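Local coordinates for protein AbyA5 (Verrucosispora maris, PDB 4YWF) that catalyses acetate elimination in spirotetronate biosynthesis, acting as an esterase-like lyase built on the alpha/beta-hydrolase fold, at residues A99-R102 with C103-F107; A201-R205 with A206-R210; F276-V279 with R280-L284. The protein carries 4 engineered substitutions. All blocks are in the same frame, centred on the assembly; numbering follows the deposited sequence.

Contact 1 (A99-R102 with C103-F107)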
loop_
_atom_site.group_PDB
_atom_site.type_symbol
_atom_site.label_atom_id
_atom_site.label_comp_id
_atom_site.label_asym_id
_atom_site.label_seq_id
_atom_site.Cartn_x
_atom_site.Cartn_y
_atom_site.Cartn_z
ATOM N N ALA A 99 9.360 15.846 -7.797
ATOM C CA ALA A 99 8.079 15.785 -7.194
ATOM C C ALA A 99 8.055 14.890 -5.987
ATOM O O ALA A 99 7.417 15.241 -4.966
ATOM C CB ALA A 99 7.005 15.367 -8.230
ATOM N N LEU A 100 8.745 13.749 -6.037
ATOM C CA LEU A 100 8.717 12.825 -4.901
ATOM C C LEU A 100 9.443 13.435 -3.743
ATOM O O LEU A 100 8.959 13.349 -2.571
ATOM C CB LEU A 100 9.345 11.442 -5.176
ATOM C CG LEU A 100 9.588 10.548 -3.970
ATOM C CD1 LEU A 100 8.183 10.246 -3.447
ATOM C CD2 LEU A 100 10.384 9.269 -4.369
ATOM N N ARG A 101 10.605 14.037 -4.040
ATOM C CA ARG A 101 11.291 14.725 -2.958
ATOM C C ARG A 101 10.394 15.841 -2.339
ATOM O O ARG A 101 10.376 16.001 -1.107
ATOM C CB ARG A 101 12.613 15.295 -3.418
ATOM C CG ARG A 101 13.289 16.109 -2.332
ATOM C CD ARG A 101 13.605 15.254 -1.077
ATOM N NE ARG A 101 13.978 16.092 0.077
ATOM C CZ ARG A 101 13.865 15.743 1.355
ATOM N NH1 ARG A 101 13.370 14.542 1.700
ATOM N NH2 ARG A 101 14.224 16.612 2.300
ATOM N N ARG A 102 9.663 16.611 -3.164
ATOM C CA ARG A 102 8.882 17.733 -2.600
ATOM C C ARG A 102 7.715 17.220 -1.765
ATOM O O ARG A 102 7.382 17.760 -0.702
ATOM C CB ARG A 102 8.441 18.709 -3.711
ATOM C CG ARG A 102 9.650 19.255 -4.434
ATOM C CD ARG A 102 9.288 20.002 -5.701
ATOM N NE ARG A 102 8.528 21.182 -5.371
ATOM C CZ ARG A 102 8.254 22.179 -6.224
ATOM N NH1 ARG A 102 8.691 22.159 -7.467
ATOM N NH2 ARG A 102 7.529 23.199 -5.832
ATOM N N CYS A 103 7.142 16.109 -2.210
ATOM C CA CYS A 103 6.133 15.428 -1.419
ATOM C C CYS A 103 6.585 15.027 -0.030
ATOM O O CYS A 103 5.955 15.412 0.999
ATOM C CB CYS A 103 5.631 14.201 -2.213
ATOM S SG CYS A 103 4.284 13.345 -1.420
ATOM N N VAL A 104 7.726 14.343 0.030
ATOM C CA VAL A 104 8.300 13.888 1.292
ATOM C C VAL A 104 8.604 15.102 2.176
ATOM O O VAL A 104 8.249 15.130 3.362
ATOM C CB VAL A 104 9.590 13.062 1.090
ATOM C CG1 VAL A 104 10.278 12.814 2.440
ATOM C CG2 VAL A 104 9.299 11.779 0.359
ATOM N N ALA A 105 9.259 16.095 1.607
ATOM C CA ALA A 105 9.612 17.315 2.349
ATOM C C ALA A 105 8.411 18.093 2.949
ATOM O O ALA A 105 8.488 18.522 4.114
ATOM C CB ALA A 105 10.454 18.254 1.478
ATOM N N VAL A 106 7.341 18.317 2.169
ATOM C CA VAL A 106 6.197 19.036 2.671
ATOM C C VAL A 106 5.474 18.211 3.722
ATOM O O VAL A 106 4.992 18.728 4.706
ATOM C CB VAL A 106 5.174 19.554 1.603
ATOM C CG1 VAL A 106 5.855 20.550 0.717
ATOM C CG2 VAL A 106 4.543 18.461 0.785
ATOM N N PHE A 107 5.384 16.902 3.506
ATOM C CA PHE A 107 4.828 16.075 4.525
ATOM C C PHE A 107 5.676 16.122 5.842
ATOM O O PHE A 107 5.087 16.208 6.982
ATOM C CB PHE A 107 4.594 14.641 4.073
ATOM C CG PHE A 107 3.948 13.841 5.125
ATOM C CD1 PHE A 107 2.585 13.935 5.318
ATOM C CD2 PHE A 107 4.723 13.182 6.069
ATOM C CE1 PHE A 107 1.959 13.300 6.381
ATOM C CE2 PHE A 107 4.116 12.538 7.139
ATOM C CZ PHE A 107 2.724 12.622 7.291
#

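Contact 2 (A201-R205 with A206-R210)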
loop_
_atom_site.group_PDB
_atom_site.type_symbol
_atom_site.label_atom_id
_atom_site.label_comp_id
_atom_site.label_asym_id
_atom_site.label_seq_id
_atom_site.Cartn_x
_atom_site.Cartn_y
_atom_site.Cartn_z
ATOM N N ALA A 201 12.412 -3.348 13.972
ATOM C CA ALA A 201 12.801 -1.998 14.237
ATOM C C ALA A 201 12.012 -1.282 15.326
ATOM O O ALA A 201 12.492 -0.295 15.880
ATOM C CB ALA A 201 12.756 -1.207 12.929
ATOM N N VAL A 202 10.828 -1.767 15.692
ATOM C CA VAL A 202 10.024 -1.124 16.736
ATOM C C VAL A 202 9.734 -2.052 17.916
ATOM O O VAL A 202 8.853 -1.770 18.723
ATOM C CB VAL A 202 8.653 -0.608 16.184
ATOM C CG1 VAL A 202 8.870 0.473 15.114
ATOM C CG2 VAL A 202 7.788 -1.751 15.604
ATOM N N ALA A 203 10.458 -3.149 17.986
ATOM C CA ALA A 203 10.276 -4.180 19.037
ATOM C C ALA A 203 10.463 -3.613 20.490
ATOM O O ALA A 203 9.869 -4.087 21.458
ATOM C CB ALA A 203 11.212 -5.350 18.744
ATOM N N GLU A 204 11.228 -2.546 20.644
ATOM C CA GLU A 204 11.395 -1.931 21.982
ATOM C C GLU A 204 10.290 -0.955 22.360
ATOM O O GLU A 204 10.222 -0.433 23.449
ATOM C CB GLU A 204 12.742 -1.203 22.013
ATOM C CG GLU A 204 13.914 -2.127 22.202
ATOM C CD GLU A 204 14.070 -2.519 23.692
ATOM O OE1 GLU A 204 14.220 -1.604 24.635
ATOM O OE2 GLU A 204 14.017 -3.763 23.886
ATOM N N ARG A 205 9.436 -0.643 21.404
ATOM C CA ARG A 205 8.557 0.482 21.515
ATOM C C ARG A 205 7.099 0.146 21.152
ATOM O O ARG A 205 6.248 1.047 20.995
ATOM C CB ARG A 205 9.145 1.584 20.632
ATOM C CG ARG A 205 10.661 1.659 20.830
ATOM C CD ARG A 205 11.304 2.670 19.894
ATOM N NE ARG A 205 10.681 3.957 20.119
ATOM C CZ ARG A 205 10.711 4.971 19.263
ATOM N NH1 ARG A 205 11.371 4.917 18.122
ATOM N NH2 ARG A 205 10.112 6.077 19.601
ATOM N N ALA A 206 6.832 -1.152 21.114
ATOM C CA ALA A 206 5.553 -1.690 20.788
ATOM C C ALA A 206 5.478 -3.209 21.060
ATOM O O ALA A 206 6.503 -3.948 21.056
ATOM C CB ALA A 206 5.241 -1.427 19.333
ATOM N N ASP A 207 4.232 -3.662 21.207
ATOM C CA ASP A 207 3.944 -5.067 21.354
ATOM C C ASP A 207 3.931 -5.790 20.039
ATOM O O ASP A 207 2.918 -6.021 19.425
ATOM C CB ASP A 207 2.642 -5.310 22.106
ATOM C CG ASP A 207 2.489 -6.772 22.477
ATOM O OD1 ASP A 207 3.400 -7.558 22.082
ATOM O OD2 ASP A 207 1.463 -7.121 23.117
ATOM N N THR A 208 5.129 -6.181 19.657
ATOM C CA THR A 208 5.424 -6.667 18.356
ATOM C C THR A 208 5.086 -8.207 18.235
ATOM O O THR A 208 5.208 -8.818 17.177
ATOM C CB THR A 208 6.901 -6.257 18.110
ATOM O OG1 THR A 208 7.025 -5.466 16.905
ATOM C CG2 THR A 208 7.863 -7.424 18.210
ATOM N N SER A 209 4.632 -8.824 19.309
ATOM C CA SER A 209 4.075 -10.183 19.233
ATOM C C SER A 209 2.626 -10.122 18.688
ATOM O O SER A 209 2.048 -11.164 18.395
ATOM C CB SER A 209 4.072 -10.863 20.606
ATOM O OG SER A 209 3.259 -10.185 21.569
ATOM N N ARG A 210 2.036 -8.917 18.626
ATOM C CA ARG A 210 0.668 -8.741 18.118
ATOM C C ARG A 210 0.607 -7.692 17.029
ATOM O O ARG A 210 0.336 -6.537 17.319
ATOM C CB ARG A 210 -0.282 -8.334 19.219
ATOM C CG ARG A 210 -0.339 -9.255 20.418
ATOM C CD ARG A 210 -1.239 -8.644 21.473
ATOM N NE ARG A 210 -2.539 -8.409 20.858
ATOM C CZ ARG A 210 -3.377 -7.409 21.139
ATOM N NH1 ARG A 210 -3.115 -6.542 22.081
ATOM N NH2 ARG A 210 -4.504 -7.307 20.462
#

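Contact 3 (F276-V279 with R280-L284)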
loop_
_atom_site.group_PDB
_atom_site.type_symbol
_atom_site.label_atom_id
_atom_site.label_comp_id
_atom_site.label_asym_id
_atom_site.label_seq_id
_atom_site.Cartn_x
_atom_site.Cartn_y
_atom_site.Cartn_z
ATOM N N PHE A 276 5.774 -10.761 -16.332
ATOM C CA PHE A 276 4.863 -11.853 -15.960
ATOM C C PHE A 276 5.512 -13.218 -15.846
ATOM O O PHE A 276 5.208 -13.960 -14.914
ATOM C CB PHE A 276 3.692 -11.877 -16.885
ATOM C CG PHE A 276 2.772 -10.733 -16.661
ATOM C CD1 PHE A 276 2.197 -10.523 -15.381
ATOM C CD2 PHE A 276 2.460 -9.868 -17.664
ATOM C CE1 PHE A 276 1.361 -9.453 -15.141
ATOM C CE2 PHE A 276 1.621 -8.823 -17.441
ATOM C CZ PHE A 276 1.070 -8.603 -16.186
ATOM N N ASP A 277 6.473 -13.508 -16.733
ATOM C CA ASP A 277 7.258 -14.698 -16.626
ATOM C C ASP A 277 8.018 -14.618 -15.363
ATOM O O ASP A 277 8.162 -15.614 -14.616
ATOM C CB ASP A 277 8.276 -14.844 -17.769
ATOM C CG ASP A 277 7.685 -15.423 -19.003
ATOM O OD1 ASP A 277 6.519 -15.934 -18.977
ATOM O OD2 ASP A 277 8.391 -15.356 -20.018
ATOM N N HIS A 278 8.512 -13.418 -15.091
ATOM C CA HIS A 278 9.295 -13.227 -13.890
ATOM C C HIS A 278 8.500 -13.581 -12.602
ATOM O O HIS A 278 9.074 -14.109 -11.664
ATOM C CB HIS A 278 9.883 -11.803 -13.856
ATOM C CG HIS A 278 10.812 -11.568 -12.708
ATOM N ND1 HIS A 278 12.026 -12.202 -12.583
ATOM C CD2 HIS A 278 10.695 -10.780 -11.618
ATOM C CE1 HIS A 278 12.617 -11.825 -11.469
ATOM N NE2 HIS A 278 11.830 -10.955 -10.864
ATOM N N VAL A 279 7.208 -13.308 -12.574
ATOM C CA VAL A 279 6.430 -13.444 -11.309
ATOM C C VAL A 279 5.576 -14.721 -11.346
ATOM O O VAL A 279 4.743 -14.947 -10.453
ATOM C CB VAL A 279 5.541 -12.211 -11.038
ATOM C CG1 VAL A 279 6.409 -10.969 -10.878
ATOM C CG2 VAL A 279 4.524 -11.965 -12.163
ATOM N N ARG A 280 5.814 -15.560 -12.365
ATOM C CA ARG A 280 4.979 -16.754 -12.558
ATOM C C ARG A 280 4.951 -17.635 -11.304
ATOM O O ARG A 280 3.872 -17.960 -10.836
ATOM C CB ARG A 280 5.329 -17.520 -13.835
ATOM C CG ARG A 280 6.709 -18.199 -13.879
ATOM C CD ARG A 280 7.049 -18.645 -15.314
ATOM N NE ARG A 280 8.178 -19.573 -15.371
ATOM C CZ ARG A 280 9.465 -19.220 -15.330
ATOM N NH1 ARG A 280 9.819 -17.941 -15.223
ATOM N NH2 ARG A 280 10.410 -20.162 -15.383
ATOM N N ASN A 281 6.068 -17.914 -10.673
ATOM C CA ASN A 281 6.025 -18.796 -9.521
ATOM C C ASN A 281 5.696 -18.092 -8.199
ATOM O O ASN A 281 5.911 -18.644 -7.139
ATOM C CB ASN A 281 7.306 -19.637 -9.440
ATOM C CG ASN A 281 7.540 -20.457 -10.731
ATOM O OD1 ASN A 281 6.633 -21.142 -11.237
ATOM N ND2 ASN A 281 8.745 -20.393 -11.259
ATOM N N TRP A 282 5.168 -16.865 -8.264
ATOM C CA TRP A 282 4.740 -16.159 -7.044
ATOM C C TRP A 282 3.334 -16.511 -6.617
ATOM O O TRP A 282 2.873 -16.061 -5.551
ATOM C CB TRP A 282 4.835 -14.645 -7.273
ATOM C CG TRP A 282 6.224 -14.142 -7.456
ATOM C CD1 TRP A 282 7.419 -14.899 -7.604
ATOM C CD2 TRP A 282 6.609 -12.775 -7.536
ATOM N NE1 TRP A 282 8.493 -14.034 -7.746
ATOM C CE2 TRP A 282 8.027 -12.736 -7.706
ATOM C CE3 TRP A 282 5.903 -11.573 -7.420
ATOM C CZ2 TRP A 282 8.729 -11.533 -7.795
ATOM C CZ3 TRP A 282 6.609 -10.365 -7.522
ATOM C CH2 TRP A 282 7.992 -10.355 -7.710
ATOM N N ALA A 283 2.624 -17.283 -7.426
ATOM C CA ALA A 283 1.255 -17.632 -7.096
ATOM C C ALA A 283 1.164 -18.274 -5.710
ATOM O O ALA A 283 2.003 -19.076 -5.335
ATOM C CB ALA A 283 0.710 -18.586 -8.116
ATOM N N LEU A 284 0.161 -17.881 -4.943
ATOM C CA LEU A 284 -0.253 -18.616 -3.761
ATOM C C LEU A 284 -1.076 -19.872 -4.139
ATOM O O LEU A 284 -2.142 -19.799 -4.809
ATOM C CB LEU A 284 -1.049 -17.720 -2.818
ATOM C CG LEU A 284 -0.309 -16.474 -2.309
ATOM C CD1 LEU A 284 -1.274 -15.477 -1.735
ATOM C CD2 LEU A 284 0.711 -16.875 -1.259
#

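Contact 1 (A99-R102 with C103-F107)
The R101 side chain crosses V104 and brings its guanidinium over A105 in a local contact within a single helix, 94-111, where residues three and four positions apart meet on successive turns. The backbone provides the frame. Four consecutive i to i+4 bonds join the turns, from C103 N to A99 O through to the last, with V106 N 2.9 Å from R102 O.

On the exposed flank, R101 sends CG anti to its own N (chi1 175°) and bends at chi2, which brings the guanidinium forward along the helix. R101 NH1 comes to 3.6 Å from V104 CG1, the two side chains crossing at about a right angle. A105 CB lies over one face of the guanidinium near its rim, a loose touch, with R101 NH2 4.2 Å from A105 CB. V104 also turns its other branch back toward the preceding turn: V104 CG2 is 3.3 Å from L100 O and 4.3 Å from L100 CD1, a looser apolar touch. V106 does likewise with its backbone partner, V106 CG2 lying 3.3 Å from R102 O.

R102 leaves the helix on another side. Its NH1 forms a salt bridge with E98, one turn earlier, and its NH2 makes a weak hydrogen bond to the hydroxyl of Y83.

A99, C103 and V106 turn toward helix 76-87, A99 and V106 also meeting helix 59-72, while V104 reaches loop residues E156 and E182, and F107 meets W132 of strand 127-134 edge-to-face.

Contact 2 (A201-R205 with A206-R210)
Between V202 and T208 the chain makes a type I beta turn, V202 to R205, closed by R205 N to V202 O at 3.0 Å, and then doubles back far enough to set the CA atoms of A203 and T208 5.5 Å apart. A second type I turn, D207 to R210, follows at once.

T208 points its side chain back at the first turn and divides its two branches there. The methyl T208 CG2 meets A203 CB at 4.0 Å, whereas the hydroxyl T208 OG1 lies 4.0 Å from V202 CG2 and hydrogen-bonds to the backbone carbonyl of L199, in the last turn of helix 194-201. The T208 chi1 of -124° is near-eclipsed. Replacing T208 with a valine removes the hydroxyl, and the L199 carbonyl would probably be left without this donor at the end of the helix.

The second turn is braced by D207, whose OD1 takes S209 OG at 2.7 Å on its syn side and S209 N at 3.3 Å from above the carboxylate plane; the latter bond makes an Asx turn.

This connection carries the chain from helix 194-201 into strand 207-215 of the central sheet. A206 and T208 lean on V144 of the adjacent parallel strand 143-148, V202 packs on L120 of strand 118-124, and R205 forms a salt bridge with E118 at the start of that same strand.

Contact 3 (F276-V279 with R280-L284)
V279 and W282 form the close-packed half of this local contact, at the turn where the chain leaves helix 275-278. V279 CG1 sits 3.4 Å from the centroid of the six-membered ring of W282, 13° off the ring normal, a CH-pi contact over the face. The backbone reinforces it: W282 N donates to V279 O at 2.9 Å. F247 touches both side chains, and Y187 meets the indole edge-to-face.

The other half is exposed and polar. R280 places CG between its backbone N and carbonyl carbon (chi1 67°), from where the extended chain runs back over the helix end. R280 NH1 reaches D277 O at 2.9 Å, with the oxygen close to the guanidinium plane, and R280 N meets D277 O at 3.3 Å from the opposite face of the carbonyl. The D277 carboxylate takes no part in this grip, as D277 OD1 is 5.4 Å from R280 NE and forms a long, weak ion pair with K250.

R280 thus gives one helix-end carbonyl oxygen two donors, one from its backbone and one from its guanidinium, and the nearby positive charge may polarise the D277 carbonyl.

How the contacts relate
All three contacts are local and share no secondary-structure element, their centres lying about 28 to 33 Å apart. Contact 1 lies within one unbroken helix, contact 2 links a helix to a strand of the central sheet, and contact 3 spans the end of one short helix. All are peripheral and partly buried: C103, V104 and V106 are buried in contact 1, V202 and A206 in contact 2, and V279 and W282, beside exposed R280, in contact 3. Arginine chemistry differs: in 99-107 one passes over aliphatic side chains and another pairs with a glutamate of its own helix, in 201-210 one pairs with a glutamate of strand 118-124, remote in sequence, and in 276-284 one takes a backbone carbonyl.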